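Side-chain contacts in aminotransferase (Bacillus subtilis, PDB 6L1O), which catalyses a pyridoxal-phosphate-dependent amino-group transfer as part of the pathway to the dipeptide antibiotic bacilysin: residues Leu75-Ala80 and Ile91-Glu96; Ala81-Glu86 and Met248-Gly253; Glu130-Ile135 and Ala140-Met145; Asp303-Leu308 and Val366-Val371; Ala307-Glu312 and Glu379-Ile384. All blocks are in the same frame, centred on the assembly; numbering follows the deposited sequence.

Overall arrangement
Contacts 2 and 4 are buried, each centred on an aromatic ring of a helix, Tyr83 or Phe305, set against side chains of or just after a strand; contacts 1 and 3 lie at the surface and add polar links, a bridging water in the first and a backbone bond in the second. Contacts 1 and 2 both use helix 73-87, their centres about 7 Å apart, and Ile79 CG2 touches Phe250 CE1 at 3.5 Å. Contacts 4 and 5 share helix 289-313 and lie about 9 Å apart between centres; contact 5 is partly buried helix packing. Contact 3 reaches the same seven-stranded sheet as contact 2, whereas contact 4 uses the small antiparallel sheet.

Contact 1: Leu75-Ala80 and Ile91-Glu96; sequences LKEAIA and INPETE
Pro93 rests its ring on helix 73-87, with CB 3.4 Å from Lys76 O and CD 4.0 Å from Ala80 CB, and so spans one turn of the helix. The aliphatic part of Lys76 runs alongside the loop: its CB and CD each lie 3.6 Å from Pro93 O, and the chain stays extended beyond CG. At the other end Ala80 CB meets Ile91 O at 3.5 Å. A water joins the backbones there, donating to Ala80 O (2.6 Å) and accepting from Ile91 N (3.0 Å). This is the helix-loop-strand connection that leads from helix 73-87 into edge strand 97-100 of the large sheet. Within the loop, Asn92 OD1 accepts from Glu94 N in an Asx turn spanning the proline. Asn92 N in turn donates almost straight, at 173°, to Glu96 OE1, meeting it on the anti side of the carboxylate and somewhat out of its plane; the same oxygen also forms a salt bridge with Lys228 NZ.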
# COMPACT_ATOMS: atom_id res chain seq x y z
N LEU B 75 -13.18 4.85 -12.40
CA LEU B 75 -11.74 5.13 -12.61
C LEU B 75 -11.14 4.22 -13.67
O LEU B 75 -10.37 4.65 -14.52
CB LEU B 75 -10.97 5.02 -11.27
CG LEU B 75 -9.46 5.18 -11.38
CD1 LEU B 75 -9.13 6.44 -12.16
CD2 LEU B 75 -8.81 5.21 -9.98
N LYS B 76 -11.52 2.95 -13.66
CA LYS B 76 -11.03 2.02 -14.67
C LYS B 76 -11.51 2.41 -16.07
O LYS B 76 -10.80 2.28 -17.05
CB LYS B 76 -11.45 0.61 -14.27
CG LYS B 76 -10.80 0.14 -12.97
CD LYS B 76 -11.37 -1.25 -12.65
CE LYS B 76 -10.59 -1.91 -11.58
NZ LYS B 76 -11.26 -3.17 -11.24
N GLU B 77 -12.73 2.92 -16.16
CA GLU B 77 -13.25 3.49 -17.39
C GLU B 77 -12.46 4.75 -17.81
O GLU B 77 -12.15 4.92 -18.98
CB GLU B 77 -14.75 3.80 -17.25
CG GLU B 77 -15.62 2.56 -17.15
CD GLU B 77 -16.87 2.69 -16.25
OE1 GLU B 77 -17.42 3.81 -16.05
OE2 GLU B 77 -17.34 1.65 -15.71
N ALA B 78 -12.09 5.60 -16.86
CA ALA B 78 -11.27 6.81 -17.18
C ALA B 78 -9.90 6.39 -17.70
O ALA B 78 -9.39 6.97 -18.65
CB ALA B 78 -11.13 7.71 -15.97
N ILE B 79 -9.35 5.33 -17.12
CA ILE B 79 -8.08 4.80 -17.56
C ILE B 79 -8.19 4.28 -18.99
O ILE B 79 -7.37 4.62 -19.86
CB ILE B 79 -7.58 3.71 -16.60
CG1 ILE B 79 -7.16 4.39 -15.27
CG2 ILE B 79 -6.43 2.91 -17.19
CD1 ILE B 79 -6.91 3.44 -14.12
N ALA B 80 -9.25 3.53 -19.28
CA ALA B 80 -9.40 3.02 -20.66
C ALA B 80 -9.55 4.18 -21.66
O ALA B 80 -8.94 4.16 -22.73
CB ALA B 80 -10.54 2.01 -20.77
N ILE B 91 -8.21 -0.79 -24.31
CA ILE B 91 -8.09 -1.48 -23.01
C ILE B 91 -9.48 -1.85 -22.51
O ILE B 91 -10.36 -1.01 -22.47
CB ILE B 91 -7.41 -0.56 -21.96
CG1 ILE B 91 -5.96 -0.20 -22.34
CG2 ILE B 91 -7.45 -1.19 -20.59
CD1 ILE B 91 -5.00 -1.35 -22.40
N ASN B 92 -9.68 -3.11 -22.12
CA ASN B 92 -10.89 -3.52 -21.43
C ASN B 92 -10.87 -3.08 -19.96
O ASN B 92 -10.12 -3.63 -19.20
CB ASN B 92 -11.07 -5.05 -21.48
CG ASN B 92 -12.46 -5.49 -21.02
OD1 ASN B 92 -13.12 -4.80 -20.21
ND2 ASN B 92 -12.92 -6.63 -21.53
N PRO B 93 -11.71 -2.10 -19.57
CA PRO B 93 -11.57 -1.61 -18.20
C PRO B 93 -11.87 -2.65 -17.13
O PRO B 93 -11.40 -2.53 -16.00
CB PRO B 93 -12.57 -0.44 -18.12
CG PRO B 93 -13.50 -0.62 -19.29
CD PRO B 93 -12.70 -1.31 -20.34
N GLU B 94 -12.67 -3.66 -17.48
CA GLU B 94 -13.14 -4.60 -16.50
C GLU B 94 -12.14 -5.72 -16.28
O GLU B 94 -12.17 -6.35 -15.26
CB GLU B 94 -14.56 -5.12 -16.88
CG GLU B 94 -15.58 -3.98 -16.96
CD GLU B 94 -17.04 -4.41 -17.02
OE1 GLU B 94 -17.44 -5.32 -16.26
OE2 GLU B 94 -17.80 -3.84 -17.82
N THR B 95 -11.26 -5.97 -17.26
CA THR B 95 -10.33 -7.07 -17.18
C THR B 95 -8.87 -6.68 -17.25
O THR B 95 -8.04 -7.45 -16.86
CB THR B 95 -10.53 -8.12 -18.29
OG1 THR B 95 -10.26 -7.52 -19.54
CG2 THR B 95 -11.98 -8.68 -18.27
N GLU B 96 -8.56 -5.50 -17.77
CA GLU B 96 -7.14 -5.21 -18.09
C GLU B 96 -6.54 -4.05 -17.28
O GLU B 96 -5.51 -3.54 -17.65
CB GLU B 96 -7.01 -4.94 -19.57
CG GLU B 96 -7.29 -6.18 -20.42
CD GLU B 96 -7.21 -5.94 -21.94
OE1 GLU B 96 -7.69 -4.90 -22.46
OE2 GLU B 96 -6.68 -6.86 -22.64
O HOH W 1 -8.88 2.11 -24.36

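Contact 2: Ala81-Glu86 and Met248-Gly253; sequences AFYKRE and MAFAVG
Tyr83, on helix 73-87, lays one ring face against the methyl CG2 of Val252, on strand 249-253; the contact is a helix packed on the large mixed sheet of the class I aminotransferase fold. CG2 stands 4.0 Å from the centroid of the Tyr83 ring and 24° off its normal, which meets the geometry of a CH-pi contact. It is displaced toward the hydroxyl end, its nearest ring atom being Tyr83 CZ at 3.7 Å. The valine torsion (chi1 -84°) places CG2 between the backbone N and the carbonyl carbon, and from there it faces the ring. Phe250, two residues earlier on the same side of the strand, presents its edge: Tyr83 CE2 lies near the plane of the phenylalanine ring, 3.7 Å from Phe250 CE1. The two side chains pass one another running opposite ways and meet only at their margins, Tyr83 CE2 beside Phe250 CE1 and CZ. Tyr235 meets the Phe250 ring nearly parallel, and Ile79 touches both Phe250 and Val252, so the inner side is densely filled. On the outer side of the helix, Arg85 and Glu86 do not touch strand 249-253; their salt bridge lies within the helix, the exposed Arg85 placing NE 2.8 Å from Glu86 OE2. Back in the buried part, Tyr83 OH is hydrogen-bonded to Glu233 OE2.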
# COMPACT_ATOMS: atom_id res chain seq x y z
N ALA B 81 -10.35 5.18 -21.31
CA ALA B 81 -10.60 6.34 -22.17
C ALA B 81 -9.28 7.12 -22.37
O ALA B 81 -8.97 7.54 -23.46
CB ALA B 81 -11.66 7.24 -21.58
N PHE B 82 -8.47 7.18 -21.33
CA PHE B 82 -7.20 7.87 -21.40
C PHE B 82 -6.22 7.17 -22.35
O PHE B 82 -5.57 7.83 -23.19
CB PHE B 82 -6.60 7.96 -19.99
CG PHE B 82 -5.30 8.69 -19.92
CD1 PHE B 82 -5.28 10.08 -19.86
CD2 PHE B 82 -4.10 7.99 -19.88
CE1 PHE B 82 -4.08 10.76 -19.76
CE2 PHE B 82 -2.86 8.70 -19.77
CZ PHE B 82 -2.87 10.06 -19.71
N TYR B 83 -6.12 5.86 -22.25
CA TYR B 83 -5.20 5.12 -23.10
C TYR B 83 -5.60 5.17 -24.58
O TYR B 83 -4.76 5.11 -25.46
CB TYR B 83 -5.04 3.66 -22.62
CG TYR B 83 -3.70 3.51 -21.95
CD1 TYR B 83 -2.64 2.90 -22.60
CD2 TYR B 83 -3.46 4.08 -20.71
CE1 TYR B 83 -1.41 2.78 -22.02
CE2 TYR B 83 -2.19 3.99 -20.11
CZ TYR B 83 -1.17 3.33 -20.78
OH TYR B 83 0.06 3.24 -20.17
N LYS B 84 -6.89 5.28 -24.82
CA LYS B 84 -7.40 5.42 -26.17
C LYS B 84 -7.08 6.82 -26.72
O LYS B 84 -6.54 6.92 -27.83
CB LYS B 84 -8.90 5.19 -26.19
CG LYS B 84 -9.47 4.96 -27.59
CD LYS B 84 -8.65 3.87 -28.33
CE LYS B 84 -9.47 3.06 -29.34
NZ LYS B 84 -10.36 3.92 -30.19
N ARG B 85 -7.32 7.86 -25.93
CA ARG B 85 -7.10 9.25 -26.35
C ARG B 85 -5.62 9.53 -26.55
O ARG B 85 -5.25 10.18 -27.52
CB ARG B 85 -7.68 10.21 -25.31
CG ARG B 85 -7.55 11.70 -25.64
CD ARG B 85 -7.84 12.63 -24.48
NE ARG B 85 -6.75 12.71 -23.50
CZ ARG B 85 -6.84 13.28 -22.30
NH1 ARG B 85 -7.96 13.88 -21.90
NH2 ARG B 85 -5.79 13.30 -21.51
N GLU B 86 -4.77 9.03 -25.65
CA GLU B 86 -3.38 9.39 -25.65
C GLU B 86 -2.55 8.54 -26.57
O GLU B 86 -1.64 9.04 -27.19
CB GLU B 86 -2.77 9.34 -24.22
CG GLU B 86 -3.26 10.45 -23.31
CD GLU B 86 -3.06 11.85 -23.89
OE1 GLU B 86 -1.94 12.15 -24.32
OE2 GLU B 86 -4.00 12.67 -23.87
N MET B 248 -0.63 7.35 -6.43
CA MET B 248 -1.54 6.65 -7.30
C MET B 248 -0.87 6.19 -8.58
O MET B 248 -0.03 6.92 -9.15
CB MET B 248 -2.76 7.51 -7.63
CG MET B 248 -3.74 7.62 -6.41
SD MET B 248 -5.27 8.41 -6.86
CE MET B 248 -4.68 10.03 -7.07
N ALA B 249 -1.22 4.98 -9.03
CA ALA B 249 -0.66 4.40 -10.22
C ALA B 249 -1.57 3.29 -10.71
O ALA B 249 -2.47 2.85 -9.97
CB ALA B 249 0.76 3.90 -9.94
N PHE B 250 -1.38 2.84 -11.95
CA PHE B 250 -2.14 1.71 -12.40
C PHE B 250 -1.33 0.86 -13.34
O PHE B 250 -0.30 1.31 -13.84
CB PHE B 250 -3.49 2.14 -13.01
CG PHE B 250 -3.36 3.08 -14.18
CD1 PHE B 250 -3.12 2.59 -15.48
CD2 PHE B 250 -3.46 4.44 -13.99
CE1 PHE B 250 -3.00 3.46 -16.56
CE2 PHE B 250 -3.32 5.31 -15.07
CZ PHE B 250 -3.12 4.83 -16.34
N ALA B 251 -1.74 -0.41 -13.48
CA ALA B 251 -1.20 -1.27 -14.53
C ALA B 251 -2.26 -1.54 -15.56
O ALA B 251 -3.45 -1.75 -15.20
CB ALA B 251 -0.66 -2.56 -14.00
N VAL B 252 -1.85 -1.53 -16.82
CA VAL B 252 -2.72 -1.94 -17.90
C VAL B 252 -1.99 -3.01 -18.70
O VAL B 252 -0.78 -2.90 -18.93
CB VAL B 252 -3.13 -0.80 -18.83
CG1 VAL B 252 -4.31 -0.06 -18.29
CG2 VAL B 252 -1.97 0.17 -19.09
N GLY B 253 -2.72 -4.04 -19.10
CA GLY B 253 -2.17 -5.07 -19.97
C GLY B 253 -2.85 -6.43 -19.82
O GLY B 253 -4.05 -6.51 -19.62

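Contact 3: Glu130-Ile135 and Ala140-Met145; sequences EYLSGI and AELYEM
Ile135 O receives a hydrogen bond from Ala140 N at 3.0 Å, with an N-H...O angle of 164°, and this backbone bond closes the turn between helix 130-137 and strand 141-146. The donor is tilted 20° from the plane of the carbonyl. Beside the bond, Ala140 CB lies 3.6 Å from Ile135 O and 4.0 Å from Ile135 CG2. That methyl is the branch of the isoleucine that does the touching: CG2 is anti to the backbone N while CG1 stands beside that nitrogen (chi1 -70°), and CG2 also approaches Ala140 O at 3.8 Å. The same side chain also packs on Ala121 and Val123 of strand 120-125 and on Phe172. Farther out, Leu132 and Leu142 meet through single methyls, Leu132 CD2 to Leu142 CD1 at 3.7 Å, their side chains crossing at about a right angle. Leu132 is exposed, so this second apolar contact lies toward solvent. The two segments belong to the beta-alpha-beta unit of strand 120-125, helix 130-137 and strand 141-146, the last an outermost strand of the large sheet. On the same helix, Ser133 OG is hydrogen-bonded to His267 ND1 of the second subunit. One directional backbone bond thus ties the residue just before the strand to the helix, while the methyl contacts add nonpolar packing without fixing direction.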
# COMPACT_ATOMS: atom_id res chain seq x y z
N GLU B 130 14.99 1.00 -7.63
CA GLU B 130 13.89 0.37 -6.91
C GLU B 130 13.47 -0.94 -7.52
O GLU B 130 12.87 -1.75 -6.81
CB GLU B 130 12.68 1.34 -6.73
CG GLU B 130 12.87 2.38 -5.63
CD GLU B 130 13.12 1.77 -4.21
OE1 GLU B 130 12.49 0.70 -3.84
OE2 GLU B 130 13.95 2.38 -3.45
N TYR B 131 13.83 -1.21 -8.78
CA TYR B 131 13.58 -2.51 -9.38
C TYR B 131 14.21 -3.63 -8.55
O TYR B 131 13.70 -4.74 -8.51
CB TYR B 131 14.12 -2.62 -10.83
CG TYR B 131 13.53 -1.65 -11.82
CD1 TYR B 131 12.21 -1.21 -11.67
CD2 TYR B 131 14.28 -1.15 -12.89
CE1 TYR B 131 11.65 -0.32 -12.54
CE2 TYR B 131 13.70 -0.23 -13.80
CZ TYR B 131 12.40 0.18 -13.60
OH TYR B 131 11.82 1.11 -14.41
N LEU B 132 15.33 -3.31 -7.90
CA LEU B 132 16.07 -4.28 -7.09
C LEU B 132 15.33 -4.77 -5.86
O LEU B 132 15.42 -5.93 -5.51
CB LEU B 132 17.41 -3.72 -6.70
CG LEU B 132 18.56 -4.33 -7.49
CD1 LEU B 132 19.92 -3.75 -7.08
CD2 LEU B 132 18.59 -5.86 -7.21
N SER B 133 14.58 -3.88 -5.22
CA SER B 133 13.75 -4.16 -4.07
C SER B 133 12.79 -5.32 -4.26
O SER B 133 12.89 -6.32 -3.58
CB SER B 133 12.95 -2.90 -3.66
OG SER B 133 13.84 -1.95 -3.14
N GLY B 134 11.84 -5.17 -5.18
CA GLY B 134 10.87 -6.18 -5.48
C GLY B 134 11.52 -7.53 -5.80
O GLY B 134 11.09 -8.57 -5.36
N ILE B 135 12.60 -7.49 -6.55
CA ILE B 135 13.24 -8.69 -7.01
C ILE B 135 13.88 -9.41 -5.83
O ILE B 135 13.77 -10.66 -5.71
CB ILE B 135 14.28 -8.36 -8.08
CG1 ILE B 135 13.56 -7.90 -9.35
CG2 ILE B 135 15.16 -9.59 -8.37
CD1 ILE B 135 14.48 -7.32 -10.39
N ALA B 140 14.50 -13.56 -5.78
CA ALA B 140 14.90 -13.92 -7.13
C ALA B 140 16.27 -13.34 -7.47
O ALA B 140 16.81 -12.54 -6.71
CB ALA B 140 13.88 -13.42 -8.09
N GLU B 141 16.82 -13.76 -8.60
CA GLU B 141 18.16 -13.38 -9.03
C GLU B 141 18.11 -12.33 -10.14
O GLU B 141 17.27 -12.38 -10.99
CB GLU B 141 18.89 -14.61 -9.57
CG GLU B 141 20.32 -14.34 -10.07
CD GLU B 141 20.87 -15.46 -10.95
OE1 GLU B 141 20.26 -16.58 -11.00
OE2 GLU B 141 21.91 -15.22 -11.59
N LEU B 142 19.03 -11.38 -10.10
CA LEU B 142 19.11 -10.35 -11.11
C LEU B 142 20.12 -10.68 -12.21
O LEU B 142 21.23 -11.14 -11.92
CB LEU B 142 19.45 -9.04 -10.42
CG LEU B 142 19.83 -7.87 -11.31
CD1 LEU B 142 19.16 -6.60 -10.79
CD2 LEU B 142 21.34 -7.71 -11.36
N TYR B 143 19.72 -10.48 -13.47
CA TYR B 143 20.61 -10.56 -14.61
C TYR B 143 20.57 -9.23 -15.35
O TYR B 143 19.50 -8.80 -15.78
CB TYR B 143 20.24 -11.73 -15.52
CG TYR B 143 21.20 -11.95 -16.67
CD1 TYR B 143 22.28 -12.85 -16.56
CD2 TYR B 143 21.07 -11.23 -17.87
CE1 TYR B 143 23.18 -13.05 -17.62
CE2 TYR B 143 21.99 -11.41 -18.92
CZ TYR B 143 23.02 -12.32 -18.80
OH TYR B 143 23.90 -12.52 -19.85
N GLU B 144 21.73 -8.59 -15.52
CA GLU B 144 21.82 -7.24 -16.14
C GLU B 144 21.69 -7.19 -17.66
O GLU B 144 22.24 -8.04 -18.38
CB GLU B 144 23.09 -6.56 -15.69
CG GLU B 144 23.13 -6.29 -14.21
CD GLU B 144 24.43 -5.69 -13.73
OE1 GLU B 144 25.35 -5.47 -14.55
OE2 GLU B 144 24.55 -5.41 -12.52
N MET B 145 20.92 -6.23 -18.16
CA MET B 145 20.91 -5.88 -19.57
C MET B 145 21.58 -4.52 -19.71
O MET B 145 21.02 -3.53 -19.31
CB MET B 145 19.51 -5.85 -20.15
CG MET B 145 18.65 -7.08 -19.92
SD MET B 145 17.05 -6.86 -20.74
CE MET B 145 16.33 -5.63 -19.65

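Contact 4: Asp303-Leu308 and Val366-Val371; sequences DFFTAL and VRISMV
A Met-aromatic contact joins helix 289-313 to the residue just after strand 365-369, the central strand of the small three-stranded antiparallel sheet. Met370 bends at chi2 and chi3 and brings CE over one face of the Phe305 ring, 3.8 Å from its centroid and 16° off the normal. The sulfur follows obliquely, with SD 4.4 Å from the same centroid and 3.7 Å from Phe305 CB. Phe305 reaches the strand because its CG is anti to the backbone N (chi1 -178°), which carries the ring out from the helix. At the far end of the ring, Phe305 CZ touches Ile368 CG2 at 3.8 Å, the side chains crossing at about a right angle. Leu377 of helix 374-385 and Met317 also pack on Phe305. Among Phe305, Ile368 and Met370, all buried, the contact is nonpolar, made of dispersion, methyl-to-ring CH-pi and sulfur-aromatic interactions; the hydrogen bond from Arg301 NH1 to Met370 O adds a directional link from the same helix.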
# COMPACT_ATOMS: atom_id res chain seq x y z
N ASP B 303 16.82 23.49 -21.80
CA ASP B 303 17.52 24.38 -22.72
C ASP B 303 18.32 25.47 -22.00
O ASP B 303 19.51 25.68 -22.31
CB ASP B 303 16.54 24.99 -23.70
CG ASP B 303 16.00 23.97 -24.69
OD1 ASP B 303 16.36 22.77 -24.63
OD2 ASP B 303 15.19 24.37 -25.54
N PHE B 304 17.68 26.15 -21.06
CA PHE B 304 18.35 27.13 -20.19
C PHE B 304 19.59 26.59 -19.47
O PHE B 304 20.68 27.22 -19.51
CB PHE B 304 17.38 27.66 -19.16
CG PHE B 304 18.00 28.58 -18.14
CD1 PHE B 304 18.31 29.91 -18.48
CD2 PHE B 304 18.27 28.14 -16.86
CE1 PHE B 304 18.85 30.77 -17.52
CE2 PHE B 304 18.83 28.97 -15.91
CZ PHE B 304 19.11 30.30 -16.26
N PHE B 305 19.40 25.47 -18.78
CA PHE B 305 20.42 24.85 -17.98
C PHE B 305 21.60 24.32 -18.80
O PHE B 305 22.76 24.51 -18.43
CB PHE B 305 19.82 23.65 -17.20
CG PHE B 305 20.80 22.96 -16.28
CD1 PHE B 305 21.16 23.54 -15.05
CD2 PHE B 305 21.36 21.76 -16.64
CE1 PHE B 305 22.07 22.91 -14.21
CE2 PHE B 305 22.27 21.13 -15.82
CZ PHE B 305 22.62 21.68 -14.61
N THR B 306 21.33 23.58 -19.84
CA THR B 306 22.44 23.00 -20.62
C THR B 306 23.24 24.13 -21.36
O THR B 306 24.48 24.07 -21.50
CB THR B 306 21.97 21.94 -21.61
OG1 THR B 306 20.94 22.45 -22.45
CG2 THR B 306 21.43 20.67 -20.86
N ALA B 307 22.54 25.16 -21.78
CA ALA B 307 23.24 26.30 -22.43
C ALA B 307 24.11 27.02 -21.43
O ALA B 307 25.22 27.45 -21.76
CB ALA B 307 22.22 27.24 -23.07
N LEU B 308 23.65 27.13 -20.19
CA LEU B 308 24.35 27.84 -19.15
C LEU B 308 25.58 27.05 -18.65
O LEU B 308 26.67 27.64 -18.43
CB LEU B 308 23.44 28.11 -17.98
CG LEU B 308 23.86 29.13 -16.97
CD1 LEU B 308 23.95 30.52 -17.63
CD2 LEU B 308 22.85 29.15 -15.80
N VAL B 366 26.54 11.62 -13.95
CA VAL B 366 25.68 12.01 -12.87
C VAL B 366 24.30 12.31 -13.49
O VAL B 366 24.21 12.74 -14.66
CB VAL B 366 26.21 13.17 -12.03
CG1 VAL B 366 27.43 12.77 -11.23
CG2 VAL B 366 26.51 14.41 -12.88
N ARG B 367 23.24 12.11 -12.71
CA ARG B 367 21.88 12.50 -13.11
C ARG B 367 21.50 13.83 -12.47
O ARG B 367 21.68 14.01 -11.26
CB ARG B 367 20.86 11.44 -12.71
CG ARG B 367 19.51 11.62 -13.40
CD ARG B 367 18.42 10.80 -12.73
NE ARG B 367 18.18 11.25 -11.41
CZ ARG B 367 17.27 10.77 -10.57
NH1 ARG B 367 16.49 9.75 -10.92
NH2 ARG B 367 17.14 11.34 -9.37
N ILE B 368 20.95 14.73 -13.26
CA ILE B 368 20.69 16.09 -12.80
C ILE B 368 19.25 16.41 -13.15
O ILE B 368 18.85 16.23 -14.28
CB ILE B 368 21.63 17.13 -13.47
CG1 ILE B 368 23.12 16.75 -13.33
CG2 ILE B 368 21.42 18.54 -12.91
CD1 ILE B 368 24.06 17.78 -13.95
N SER B 369 18.45 16.77 -12.16
CA SER B 369 17.01 16.84 -12.46
C SER B 369 16.59 18.27 -12.61
O SER B 369 17.07 19.15 -11.88
CB SER B 369 16.18 16.17 -11.38
OG SER B 369 16.63 16.60 -10.15
N MET B 370 15.65 18.47 -13.48
CA MET B 370 15.23 19.83 -13.84
C MET B 370 13.89 20.16 -13.13
O MET B 370 13.08 20.92 -13.66
CB MET B 370 15.08 19.96 -15.31
CG MET B 370 16.33 19.72 -16.12
SD MET B 370 17.55 21.00 -15.91
CE MET B 370 18.67 20.24 -14.77
N VAL B 371 13.70 19.62 -11.94
CA VAL B 371 12.53 19.95 -11.10
C VAL B 371 12.89 21.01 -10.07
O VAL B 371 12.58 20.89 -8.90
CB VAL B 371 11.93 18.67 -10.41
CG1 VAL B 371 11.27 17.77 -11.42
CG2 VAL B 371 12.96 17.92 -9.56

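Contact 5: Ala307-Glu312 and Glu379-Ile384; sequences ALCEKE and EFVTRI
Val381 is met by three residues of helix 289-313, and its side chain can be followed branch by branch. Its CB lies 4.0 Å from Leu308 CD2. From there CG1, anti to the backbone N (chi1 171°), runs toward Glu312 and comes within 3.7 Å of Glu312 CB; Leu308 CG stands 4.1 Å from the same methyl. The other branch, CG2, lies beside the backbone N and meets Cys309 SG at 3.8 Å, with Leu308 CD2 at 3.9 Å. The two methyls therefore divide the opposing helix between them, CG1 toward Glu312 and CG2 toward Cys309, while Leu308 touches both. Glu312 offers its CB and CG roughly crosswise to the valine. Its chain bends at chi2, and its carboxylate oxygen OE1 is hydrogen-bonded to Gln385 NE2, just beyond the second segment. On helix 374-385 itself, Arg383 NE and Glu379 OE2 form a salt bridge of 2.9 Å. The N-H...O hydrogen bond within it is nearly straight, at 170°, and the oxygen lies in the guanidinium plane. Phe305 of contact 4 also lies beside Val381 CG2, continuing the apolar surface inward. The axes of segments 307-312 and 379-384 run 20° apart, nearly parallel, and approach to 10.1 Å; this is side-by-side helix packing, in the part of this aminotransferase that also holds the small antiparallel sheet.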
# COMPACT_ATOMS: atom_id res chain seq x y z
N ALA B 307 22.54 25.16 -21.78
CA ALA B 307 23.24 26.30 -22.43
C ALA B 307 24.11 27.02 -21.43
O ALA B 307 25.22 27.45 -21.76
CB ALA B 307 22.22 27.24 -23.07
N LEU B 308 23.65 27.13 -20.19
CA LEU B 308 24.35 27.84 -19.15
C LEU B 308 25.58 27.05 -18.65
O LEU B 308 26.67 27.64 -18.43
CB LEU B 308 23.44 28.11 -17.98
CG LEU B 308 23.86 29.13 -16.97
CD1 LEU B 308 23.95 30.52 -17.63
CD2 LEU B 308 22.85 29.15 -15.80
N CYS B 309 25.41 25.73 -18.49
CA CYS B 309 26.52 24.84 -18.16
C CYS B 309 27.63 24.94 -19.22
O CYS B 309 28.79 25.04 -18.85
CB CYS B 309 26.07 23.40 -18.00
SG CYS B 309 25.20 23.17 -16.42
N GLU B 310 27.27 24.92 -20.50
CA GLU B 310 28.25 24.97 -21.58
C GLU B 310 29.02 26.32 -21.57
O GLU B 310 30.25 26.31 -21.51
CB GLU B 310 27.62 24.73 -22.93
CG GLU B 310 28.68 24.62 -24.03
CD GLU B 310 28.24 23.81 -25.25
OE1 GLU B 310 27.01 23.68 -25.48
OE2 GLU B 310 29.12 23.29 -25.98
N LYS B 311 28.28 27.44 -21.54
CA LYS B 311 28.86 28.77 -21.55
C LYS B 311 29.68 29.06 -20.34
O LYS B 311 30.80 29.60 -20.49
CB LYS B 311 27.78 29.88 -21.69
N GLU B 312 29.15 28.76 -19.15
CA GLU B 312 29.76 29.16 -17.91
C GLU B 312 30.84 28.20 -17.40
O GLU B 312 31.84 28.61 -16.81
CB GLU B 312 28.73 29.40 -16.83
CG GLU B 312 27.76 30.53 -17.14
CD GLU B 312 28.43 31.88 -17.34
OE1 GLU B 312 29.16 32.34 -16.42
OE2 GLU B 312 28.23 32.49 -18.42
N GLU B 379 21.91 29.31 -9.81
CA GLU B 379 22.78 29.32 -8.63
C GLU B 379 23.66 28.02 -8.55
O GLU B 379 24.83 28.08 -8.21
CB GLU B 379 21.92 29.48 -7.37
CG GLU B 379 22.65 29.52 -6.04
CD GLU B 379 23.62 30.66 -5.87
OE1 GLU B 379 23.54 31.68 -6.61
OE2 GLU B 379 24.49 30.52 -4.96
N PHE B 380 23.10 26.89 -8.99
CA PHE B 380 23.87 25.64 -9.16
C PHE B 380 25.11 25.89 -10.05
O PHE B 380 26.26 25.63 -9.65
CB PHE B 380 22.94 24.56 -9.78
CG PHE B 380 23.61 23.26 -10.06
CD1 PHE B 380 23.66 22.26 -9.08
CD2 PHE B 380 24.18 23.01 -11.31
CE1 PHE B 380 24.26 21.04 -9.35
CE2 PHE B 380 24.78 21.78 -11.58
CZ PHE B 380 24.82 20.81 -10.61
N VAL B 381 24.88 26.52 -11.19
CA VAL B 381 25.98 26.81 -12.10
C VAL B 381 26.96 27.84 -11.51
O VAL B 381 28.19 27.65 -11.58
CB VAL B 381 25.50 27.27 -13.46
CG1 VAL B 381 26.66 27.76 -14.31
CG2 VAL B 381 24.77 26.14 -14.16
N THR B 382 26.42 28.89 -10.90
CA THR B 382 27.25 29.91 -10.24
C THR B 382 28.20 29.34 -9.20
O THR B 382 29.38 29.73 -9.12
CB THR B 382 26.39 30.99 -9.58
OG1 THR B 382 25.71 31.70 -10.61
CG2 THR B 382 27.25 32.01 -8.76
N ARG B 383 27.71 28.40 -8.41
CA ARG B 383 28.51 27.80 -7.36
C ARG B 383 29.60 26.88 -7.90
O ARG B 383 30.73 26.89 -7.40
CB ARG B 383 27.64 27.05 -6.37
CG ARG B 383 26.68 27.93 -5.59
CD ARG B 383 25.88 27.08 -4.68
NE ARG B 383 24.92 27.82 -3.91
CZ ARG B 383 24.25 27.33 -2.89
NH1 ARG B 383 24.43 26.04 -2.54
NH2 ARG B 383 23.37 28.09 -2.27
N ILE B 384 29.27 26.13 -8.94
CA ILE B 384 30.20 25.19 -9.52
C ILE B 384 31.31 25.92 -10.27
O ILE B 384 32.45 25.44 -10.33
CB ILE B 384 29.47 24.19 -10.43
CG1 ILE B 384 28.58 23.27 -9.57
CG2 ILE B 384 30.44 23.35 -11.26
CD1 ILE B 384 27.91 22.14 -10.39